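Local coordinates for Pdx2 protein (Plasmodium falciparum, PDB 2ABW) that hydrolyses glutamine to glutamate and ammonia as the glutaminase subunit of PLP synthase, the ammonia passing to Pdx1 for vitamin B6 synthesis, at residues Leu115-Cys120 and Ala183-Asn188; Cys90-Lys95 and Asn108-Gly113; Asp14-Ile19 and Ile32-Asn37. One frame throughout, in Å; residues are numbered along the deposited sequence. Where two conformers were deposited one is given.

Contact 1: residues Leu115-Cys120 and Ala183-Asn188; sequences LDITIC and AAVEQN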
loop_
_atom_site.group_PDB
_atom_site.type_symbol
_atom_site.label_atom_id
_atom_site.label_comp_id
_atom_site.label_asym_id
_atom_site.label_seq_id
_atom_site.Cartn_x
_atom_site.Cartn_y
_atom_site.Cartn_z
ATOM N N LEU A 115 -7.825 -4.149 -4.392
ATOM C CA LEU A 115 -7.283 -5.517 -4.275
ATOM C C LEU A 115 -8.415 -6.492 -3.929
ATOM O O LEU A 115 -9.046 -6.334 -2.855
ATOM C CB LEU A 115 -6.209 -5.540 -3.159
ATOM C CG LEU A 115 -4.974 -4.677 -3.440
ATOM C CD1 LEU A 115 -4.129 -4.631 -2.221
ATOM C CD2 LEU A 115 -4.269 -5.172 -4.656
ATOM N N ASP A 116 -8.629 -7.432 -4.808
ATOM C CA ASP A 116 -9.717 -8.458 -4.614
ATOM C C ASP A 116 -9.186 -9.551 -3.707
ATOM O O ASP A 116 -8.880 -10.656 -4.129
ATOM C CB ASP A 116 -10.293 -8.936 -5.901
ATOM C CG ASP A 116 -11.087 -7.818 -6.622
ATOM O OD1 ASP A 116 -11.602 -6.841 -5.972
ATOM O OD2 ASP A 116 -11.082 -7.870 -7.862
ATOM N N ILE A 117 -9.088 -9.175 -2.420
ATOM C CA ILE A 117 -8.628 -10.079 -1.385
ATOM C C ILE A 117 -9.478 -9.901 -0.136
ATOM O O ILE A 117 -10.133 -8.930 0.078
ATOM C CB ILE A 117 -7.159 -9.780 -1.005
ATOM C CG1 ILE A 117 -6.985 -8.393 -0.323
ATOM C CG2 ILE A 117 -6.272 -9.956 -2.239
ATOM C CD1 ILE A 117 -5.527 -7.953 -0.072
ATOM N N THR A 118 -9.439 -10.924 0.715
ATOM C CA THR A 118 -9.957 -10.818 2.063
ATOM C C THR A 118 -8.812 -10.715 3.018
ATOM O O THR A 118 -7.846 -11.516 2.981
ATOM C CB THR A 118 -10.713 -12.111 2.448
ATOM O OG1 THR A 118 -11.817 -12.292 1.560
ATOM C CG2 THR A 118 -11.207 -12.123 3.829
ATOM N N ILE A 119 -8.830 -9.683 3.832
ATOM C CA ILE A 119 -7.752 -9.410 4.759
ATOM C C ILE A 119 -8.292 -9.318 6.214
ATOM O O ILE A 119 -9.457 -8.859 6.426
ATOM C CB ILE A 119 -7.043 -8.144 4.362
ATOM C CG1 ILE A 119 -5.658 -8.050 4.979
ATOM C CG2 ILE A 119 -7.946 -6.898 4.712
ATOM C CD1 ILE A 119 -4.827 -6.903 4.331
ATOM N N CYS A 120 -7.506 -9.757 7.176
ATOM C CA CYS A 120 -7.837 -9.811 8.592
ATOM C C CYS A 120 -6.889 -8.950 9.379
ATOM O O CYS A 120 -5.662 -9.024 9.225
ATOM C CB CYS A 120 -7.669 -11.213 9.112
ATOM S SG CYS A 120 -8.514 -12.331 8.127
ATOM N N ALA A 183 2.694 -11.892 1.612
ATOM C CA ALA A 183 3.222 -10.635 2.081
ATOM C C ALA A 183 2.873 -9.426 1.178
ATOM O O ALA A 183 2.788 -8.315 1.669
ATOM C CB ALA A 183 4.762 -10.739 2.310
ATOM N N ALA A 184 2.789 -9.659 -0.126
ATOM C CA ALA A 184 2.575 -8.591 -1.097
ATOM C C ALA A 184 1.774 -9.135 -2.227
ATOM O O ALA A 184 1.917 -10.274 -2.699
ATOM C CB ALA A 184 3.874 -8.098 -1.576
ATOM N N VAL A 185 0.812 -8.313 -2.671
ATOM C CA VAL A 185 -0.027 -8.630 -3.836
ATOM C C VAL A 185 -0.065 -7.432 -4.758
ATOM O O VAL A 185 0.133 -6.285 -4.304
ATOM C CB VAL A 185 -1.481 -8.981 -3.424
ATOM C CG1 VAL A 185 -1.480 -10.365 -2.722
ATOM C CG2 VAL A 185 -2.168 -7.951 -2.559
ATOM N N GLU A 186 -0.363 -7.693 -6.011
ATOM C CA GLU A 186 -0.488 -6.618 -6.985
ATOM C C GLU A 186 -1.669 -6.932 -7.879
ATOM O O GLU A 186 -1.822 -8.070 -8.362
ATOM C CB GLU A 186 0.838 -6.508 -7.770
ATOM C CG GLU A 186 0.876 -5.267 -8.711
ATOM C CD GLU A 186 2.284 -4.989 -9.235
ATOM O OE1 GLU A 186 3.148 -5.912 -9.146
ATOM O OE2 GLU A 186 2.520 -3.949 -9.827
ATOM N N GLN A 187 -2.485 -5.947 -8.179
ATOM C CA GLN A 187 -3.663 -6.172 -9.041
ATOM C C GLN A 187 -3.850 -4.874 -9.833
ATOM O O GLN A 187 -4.123 -3.856 -9.218
ATOM C CB GLN A 187 -4.940 -6.444 -8.260
ATOM C CG GLN A 187 -6.113 -6.796 -9.197
ATOM C CD GLN A 187 -7.332 -7.127 -8.474
ATOM O OE1 GLN A 187 -7.357 -7.169 -7.219
ATOM N NE2 GLN A 187 -8.429 -7.322 -9.253
ATOM N N ASN A 188 -3.650 -4.967 -11.150
ATOM C CA ASN A 188 -3.817 -3.782 -12.005
ATOM C C ASN A 188 -2.910 -2.680 -11.416
ATOM O O ASN A 188 -1.728 -2.969 -11.142
ATOM C CB ASN A 188 -5.260 -3.357 -12.100
ATOM C CG ASN A 188 -6.200 -4.433 -12.594
ATOM O OD1 ASN A 188 -5.962 -4.979 -13.637
ATOM N ND2 ASN A 188 -7.242 -4.773 -11.787
#
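Gln-187 reaches across to Asp-116 with its terminal amide and uses both ends of it. Gln-187 OE1 accepts the backbone N of Asp-116 at 2.7 Å, in the carbonyl plane and nearly straight, with an N-H...O angle of 164°. Gln-187 NE2 donates to Asp-116 OD2 at 3.0 Å along an almost linear path; the amide plane contains the bond, but the carboxylate is turned 71° against the amide, and NE2 meets OD2 from well above the carboxylate plane. Two bonds to one residue fix the rotation of the amide, and Glu-165 takes a further bond from NE2. The reach comes from a fully extended chain, with CG anti to the backbone N (chi1 -175°). Beneath this polar end Leu-115 slides past Gln-187 in the opposite direction, its CD2 lying 3.9 Å from Gln-187 CB. Leu-115 CD1 packs 3.9 Å from Val-185 CG2, and Ile-117 CD1 meets the same Val-185 CG2 tip to tip at 4.2 Å. The two strands belong to different sheets: 115-120 runs between 94-98 and 157-161 in the small one, while 180-187 lies in the large mixed sheet, and Ile-161 touches both Ile-117 and Val-185 at this interface.

Contact 2: residues Cys90-Lys95 and Asn108-Gly113; sequences CILLSK and NKFSFG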
loop_
_atom_site.group_PDB
_atom_site.type_symbol
_atom_site.label_atom_id
_atom_site.label_comp_id
_atom_site.label_asym_id
_atom_site.label_seq_id
_atom_site.Cartn_x
_atom_site.Cartn_y
_atom_site.Cartn_z
ATOM N N CYS A 90 -3.022 -1.257 3.060
ATOM C CA CYS A 90 -3.334 -2.547 2.410
ATOM C C CYS A 90 -4.723 -2.939 2.815
ATOM O O CYS A 90 -5.486 -3.389 1.959
ATOM C CB CYS A 90 -2.314 -3.626 2.790
ATOM S SG CYS A 90 -2.421 -5.099 1.783
ATOM N N ILE A 91 -5.085 -2.788 4.080
ATOM C CA ILE A 91 -6.447 -3.119 4.547
ATOM C C ILE A 91 -7.501 -2.301 3.746
ATOM O O ILE A 91 -8.476 -2.872 3.239
ATOM C CB ILE A 91 -6.605 -2.888 6.029
ATOM C CG1 ILE A 91 -5.768 -3.926 6.776
ATOM C CG2 ILE A 91 -8.087 -2.980 6.418
ATOM C CD1 ILE A 91 -5.739 -3.702 8.258
ATOM N N LEU A 92 -7.223 -1.019 3.592
ATOM C CA LEU A 92 -8.165 -0.096 2.959
ATOM C C LEU A 92 -8.227 -0.249 1.441
ATOM O O LEU A 92 -9.089 0.343 0.811
ATOM C CB LEU A 92 -7.832 1.327 3.327
ATOM C CG LEU A 92 -8.092 1.670 4.801
ATOM C CD1 LEU A 92 -7.568 3.078 5.105
ATOM C CD2 LEU A 92 -9.564 1.474 5.158
ATOM N N LEU A 93 -7.389 -1.027 0.818
ATOM C CA LEU A 93 -7.565 -1.447 -0.614
ATOM C C LEU A 93 -8.345 -2.758 -0.782
ATOM O O LEU A 93 -8.637 -3.219 -1.892
ATOM C CB LEU A 93 -6.233 -1.584 -1.312
ATOM C CG LEU A 93 -5.374 -0.336 -1.408
ATOM C CD1 LEU A 93 -4.017 -0.550 -2.072
ATOM C CD2 LEU A 93 -6.183 0.774 -2.276
ATOM N N SER A 94 -8.536 -3.451 0.340
ATOM C CA SER A 94 -9.026 -4.775 0.268
ATOM C C SER A 94 -10.551 -4.849 0.060
ATOM O O SER A 94 -11.316 -4.050 0.596
ATOM C CB SER A 94 -8.638 -5.614 1.478
ATOM O OG SER A 94 -7.240 -5.672 1.582
ATOM N N LYS A 95 -10.997 -5.911 -0.608
ATOM C CA LYS A 95 -12.465 -6.124 -0.818
ATOM C C LYS A 95 -13.229 -6.468 0.409
ATOM O O LYS A 95 -14.284 -5.855 0.740
ATOM C CB LYS A 95 -12.675 -7.230 -1.821
ATOM C CG LYS A 95 -14.140 -7.491 -2.186
ATOM C CD LYS A 95 -14.247 -8.464 -3.320
ATOM C CE LYS A 95 -15.686 -8.466 -3.909
ATOM N NZ LYS A 95 -16.382 -7.182 -3.571
ATOM N N ASN A 108 -20.327 -0.114 4.053
ATOM C CA ASN A 108 -19.667 -0.684 2.933
ATOM C C ASN A 108 -18.859 0.373 2.209
ATOM O O ASN A 108 -18.257 0.058 1.181
ATOM C CB ASN A 108 -20.613 -1.491 2.002
ATOM C CG ASN A 108 -21.631 -0.658 1.305
ATOM O OD1 ASN A 108 -22.624 -1.188 0.752
ATOM N ND2 ASN A 108 -21.440 0.617 1.309
ATOM N N LYS A 109 -18.750 1.573 2.798
ATOM C CA LYS A 109 -17.824 2.557 2.260
ATOM C C LYS A 109 -16.529 2.583 3.082
ATOM O O LYS A 109 -15.801 3.526 2.965
ATOM C CB LYS A 109 -18.472 3.952 2.162
ATOM C CG LYS A 109 -19.588 4.143 1.047
ATOM C CD LYS A 109 -20.022 5.630 0.747
ATOM C CE LYS A 109 -18.897 6.610 0.185
ATOM N NZ LYS A 109 -19.062 8.213 0.327
ATOM N N PHE A 110 -16.252 1.566 3.869
ATOM C CA PHE A 110 -14.999 1.509 4.611
ATOM C C PHE A 110 -13.738 1.431 3.722
ATOM O O PHE A 110 -12.840 2.254 3.857
ATOM C CB PHE A 110 -14.949 0.323 5.554
ATOM C CG PHE A 110 -13.718 0.277 6.420
ATOM C CD1 PHE A 110 -13.622 1.120 7.531
ATOM C CD2 PHE A 110 -12.721 -0.688 6.233
ATOM C CE1 PHE A 110 -12.500 1.047 8.368
ATOM C CE2 PHE A 110 -11.604 -0.767 7.083
ATOM C CZ PHE A 110 -11.503 0.089 8.124
ATOM N N SER A 111 -13.637 0.389 2.898
ATOM C CA SER A 111 -12.526 0.234 2.005
ATOM C C SER A 111 -12.635 1.151 0.762
ATOM O O SER A 111 -13.742 1.468 0.276
ATOM C CB SER A 111 -12.447 -1.186 1.495
ATOM O OG SER A 111 -11.321 -1.421 0.672
ATOM N N PHE A 112 -11.450 1.532 0.286
ATOM C CA PHE A 112 -11.307 2.190 -1.066
ATOM C C PHE A 112 -11.433 1.166 -2.142
ATOM O O PHE A 112 -11.709 1.534 -3.313
ATOM C CB PHE A 112 -9.993 2.944 -1.249
ATOM C CG PHE A 112 -9.629 3.890 -0.179
ATOM C CD1 PHE A 112 -10.370 5.014 0.093
ATOM C CD2 PHE A 112 -8.444 3.727 0.520
ATOM C CE1 PHE A 112 -10.037 5.916 1.078
ATOM C CE2 PHE A 112 -8.104 4.581 1.472
ATOM C CZ PHE A 112 -8.899 5.705 1.807
ATOM N N GLY A 113 -11.175 -0.105 -1.840
ATOM C CA GLY A 113 -11.121 -1.159 -2.874
ATOM C C GLY A 113 -9.840 -1.101 -3.715
ATOM O O GLY A 113 -9.024 -0.183 -3.530
#
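Leu-92 is gripped by the 108-113 loop at both its backbone and its side chain. Its carbonyl O accepts the N of Phe-112 at 2.7 Å, and a weak, long bond from the N of Gly-113. In one of its two conformers Ser-111 sets its hydroxyl between two carbonyls, with OG 2.8 Å from Leu-92 O and 2.6 Å from Ser-94 O; Ser-111 OG also accepts the N of Gly-113 at 2.8 Å, closing an ST turn. OG is carried there by a chi1 of -176°, which sets it opposite the backbone N. The Leu-92 side chain wedges between two aromatic rings. Leu-92 CD2 stands over one face of Phe-110, 3.9 Å from the centroid and 25° off the normal, a CH-pi contact, while Leu-92 CB packs 3.7 Å from Phe-112 CD2. Leu-93 CD2 lies 3.2 Å from Gly-113 O. Packing is looser at the ring edge, where Ile-91 CG2 stays 4.2 Å from Phe-110 CE2, and Ser-111 and Gly-113 are partly exposed. This is a loop folded back on helix 88-92, which follows the probable nucleophile elbow at Cys-87 of a class I glutamine amidotransferase, with Phe-110 also against Ser-54, a glutamine-binding residue.

Contact 3: residues Asp14-Ile19 and Ile32-Asn37; sequences DFEPHI and IIQVRN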
loop_
_atom_site.group_PDB
_atom_site.type_symbol
_atom_site.label_atom_id
_atom_site.label_comp_id
_atom_site.label_asym_id
_atom_site.label_seq_id
_atom_site.Cartn_x
_atom_site.Cartn_y
_atom_site.Cartn_z
ATOM N N ASP A 14 2.776 9.956 11.379
ATOM C CA ASP A 14 3.803 8.933 11.249
ATOM C C ASP A 14 4.164 8.589 9.814
ATOM O O ASP A 14 4.535 7.456 9.502
ATOM C CB ASP A 14 3.376 7.682 12.019
ATOM C CG ASP A 14 3.446 7.881 13.539
ATOM O OD1 ASP A 14 4.287 8.677 14.063
ATOM O OD2 ASP A 14 2.649 7.205 14.231
ATOM N N PHE A 15 4.101 9.590 8.950
ATOM C CA PHE A 15 4.262 9.368 7.529
ATOM C C PHE A 15 5.693 9.705 7.116
ATOM O O PHE A 15 6.133 9.322 6.017
ATOM C CB PHE A 15 3.276 10.245 6.750
ATOM C CG PHE A 15 3.428 11.714 7.048
ATOM C CD1 PHE A 15 4.384 12.490 6.389
ATOM C CD2 PHE A 15 2.674 12.282 8.061
ATOM C CE1 PHE A 15 4.528 13.781 6.703
ATOM C CE2 PHE A 15 2.830 13.597 8.402
ATOM C CZ PHE A 15 3.738 14.349 7.709
ATOM N N GLU A 16 6.428 10.465 7.914
ATOM C CA GLU A 16 7.762 10.909 7.487
ATOM C C GLU A 16 8.714 9.769 7.100
ATOM O O GLU A 16 9.450 9.879 6.096
ATOM C CB GLU A 16 8.439 11.880 8.467
ATOM C CG GLU A 16 7.614 13.129 8.544
ATOM C CD GLU A 16 8.338 14.428 8.187
ATOM O OE1 GLU A 16 9.381 14.736 8.822
ATOM O OE2 GLU A 16 7.782 15.227 7.365
ATOM N N PRO A 17 8.741 8.677 7.868
ATOM C CA PRO A 17 9.660 7.605 7.459
ATOM C C PRO A 17 9.343 7.038 6.091
ATOM O O PRO A 17 10.273 6.594 5.422
ATOM C CB PRO A 17 9.488 6.524 8.497
ATOM C CG PRO A 17 8.911 7.229 9.654
ATOM C CD PRO A 17 8.170 8.425 9.227
ATOM N N HIS A 18 8.077 7.032 5.686
ATOM C CA HIS A 18 7.769 6.574 4.366
ATOM C C HIS A 18 8.307 7.507 3.281
ATOM O O HIS A 18 8.864 7.070 2.257
ATOM C CB HIS A 18 6.262 6.430 4.181
ATOM C CG HIS A 18 5.721 5.249 4.884
ATOM N ND1 HIS A 18 5.658 3.984 4.312
ATOM C CD2 HIS A 18 5.262 5.148 6.145
ATOM C CE1 HIS A 18 5.131 3.175 5.212
ATOM N NE2 HIS A 18 4.907 3.842 6.333
ATOM N N ILE A 19 8.157 8.804 3.527
ATOM C CA ILE A 19 8.732 9.819 2.631
ATOM C C ILE A 19 10.264 9.656 2.555
ATOM O O ILE A 19 10.866 9.632 1.468
ATOM C CB ILE A 19 8.354 11.244 3.104
ATOM C CG1 ILE A 19 6.857 11.395 2.900
ATOM C CG2 ILE A 19 9.103 12.298 2.282
ATOM C CD1 ILE A 19 6.294 12.806 3.310
ATOM N N ILE A 32 8.537 13.982 -3.823
ATOM C CA ILE A 32 7.529 13.397 -2.905
ATOM C C ILE A 32 6.776 14.476 -2.235
ATOM O O ILE A 32 7.333 15.480 -1.823
ATOM C CB ILE A 32 8.195 12.510 -1.840
ATOM C CG1 ILE A 32 9.110 11.442 -2.455
ATOM C CG2 ILE A 32 7.165 11.891 -0.946
ATOM C CD1 ILE A 32 8.400 10.332 -3.230
ATOM N N ILE A 33 5.443 14.293 -2.154
ATOM C CA ILE A 33 4.626 15.272 -1.433
ATOM C C ILE A 33 3.749 14.641 -0.432
ATOM O O ILE A 33 3.411 13.497 -0.574
ATOM C CB ILE A 33 3.769 16.145 -2.414
ATOM C CG1 ILE A 33 2.695 15.367 -3.120
ATOM C CG2 ILE A 33 4.655 16.831 -3.457
ATOM C CD1 ILE A 33 1.681 16.238 -3.854
ATOM N N GLN A 34 3.397 15.385 0.621
ATOM C CA GLN A 34 2.375 14.929 1.507
ATOM C C GLN A 34 1.074 15.095 0.775
ATOM O O GLN A 34 0.873 16.061 -0.002
ATOM C CB GLN A 34 2.310 15.784 2.769
ATOM C CG GLN A 34 3.431 15.641 3.731
ATOM C CD GLN A 34 3.174 16.528 4.972
ATOM O OE1 GLN A 34 2.033 16.630 5.445
ATOM N NE2 GLN A 34 4.226 17.130 5.493
ATOM N N VAL A 35 0.123 14.218 1.058
ATOM C CA VAL A 35 -1.248 14.371 0.543
ATOM C C VAL A 35 -2.221 14.458 1.724
ATOM O O VAL A 35 -2.310 13.574 2.555
ATOM C CB VAL A 35 -1.645 13.222 -0.355
ATOM C CG1 VAL A 35 -3.129 13.208 -0.678
ATOM C CG2 VAL A 35 -0.682 13.219 -1.590
ATOM N N ARG A 36 -2.877 15.585 1.821
ATOM C CA ARG A 36 -3.773 15.879 2.927
ATOM C C ARG A 36 -5.160 16.236 2.417
ATOM O O ARG A 36 -6.077 16.380 3.198
ATOM C CB ARG A 36 -3.192 17.100 3.635
ATOM C CG ARG A 36 -1.801 16.977 4.139
ATOM C CD ARG A 36 -1.210 18.389 4.233
ATOM N NE ARG A 36 -0.823 18.856 2.872
ATOM C CZ ARG A 36 -0.880 20.102 2.436
ATOM N NH1 ARG A 36 -1.360 21.074 3.203
ATOM N NH2 ARG A 36 -0.462 20.407 1.218
ATOM N N ASN A 37 -5.304 16.414 1.096
ATOM C CA ASN A 37 -6.556 16.893 0.540
ATOM C C ASN A 37 -6.603 16.604 -0.945
ATOM O O ASN A 37 -5.624 16.098 -1.516
ATOM C CB ASN A 37 -6.706 18.374 0.840
ATOM C CG ASN A 37 -5.587 19.187 0.313
ATOM O OD1 ASN A 37 -5.262 19.116 -0.826
ATOM N ND2 ASN A 37 -5.014 20.056 1.155
#
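Ile-19, Gln-34 and Ile-32 account for most of the surface buried here, with Phe-15 meeting the amide end of Gln-34 obliquely. Ile-19 and Ile-32 slide past each other in opposite directions and meet through their branch methyls, CG2 to CG2 at 3.8 Å. Ile-32 CG2 also lies 3.9 Å from Ile-19 CG1, and one methyl of the strand thereby presses against two carbons of the helix. The remaining end of Ile-19, CD1, crosses Gln-34 at about a right angle and comes 4.1 Å from its CG.

Gln-34 has an extended chain beyond CG, with CG opposite its own carbonyl carbon (chi1 -71°), and this carries the amide to the Phe-15 ring. Gln-34 CD is 3.5 Å from Phe-15 CE1 and equally close to CZ; the ring and amide planes are inclined by 45°. The contact between the two is by van der Waals packing. OE1 of Gln-34 has its hydrogen-bond partner in the hydroxyl of Ser-10, a residue on which Phe-15 also rests.

The arrangement is that of a beta-alpha-beta unit: helix 16-23 connects strand 4-9 to strand 30-35, an outermost strand of the large sheet, and lies against both strands, with Ile-19 and Ile-32 both also packing on Val-8 of strand 4-9.

In the fold
Contacts 1 and 2 adjoin, their centres about 10 Å apart. Leu-115 N lies 2.8 Å from Leu-93 O, a probable hydrogen bond, and the Ser-94 OG of contact 2 packs against Ile-117 CD1 and Ile-119 CG2. The loop carrying 108-113 continues in sequence into strand 115-120 of the small sheet. Contact 3 stands apart, with centres about 23 Å from contact 1 and 20 Å from contact 2; contacts 1 and 3 both reach the large sheet, on opposite sides of the chain's centre. Contact 2 is nearest the glutamine site, the Ile-91 side chain being about 4 Å from that of Arg-121. Leu-115 lies about 11 Å from the nucleophile Cys-87, and Ile-19 about 9 Å from Glu-198 of the charge relay, all between side chains.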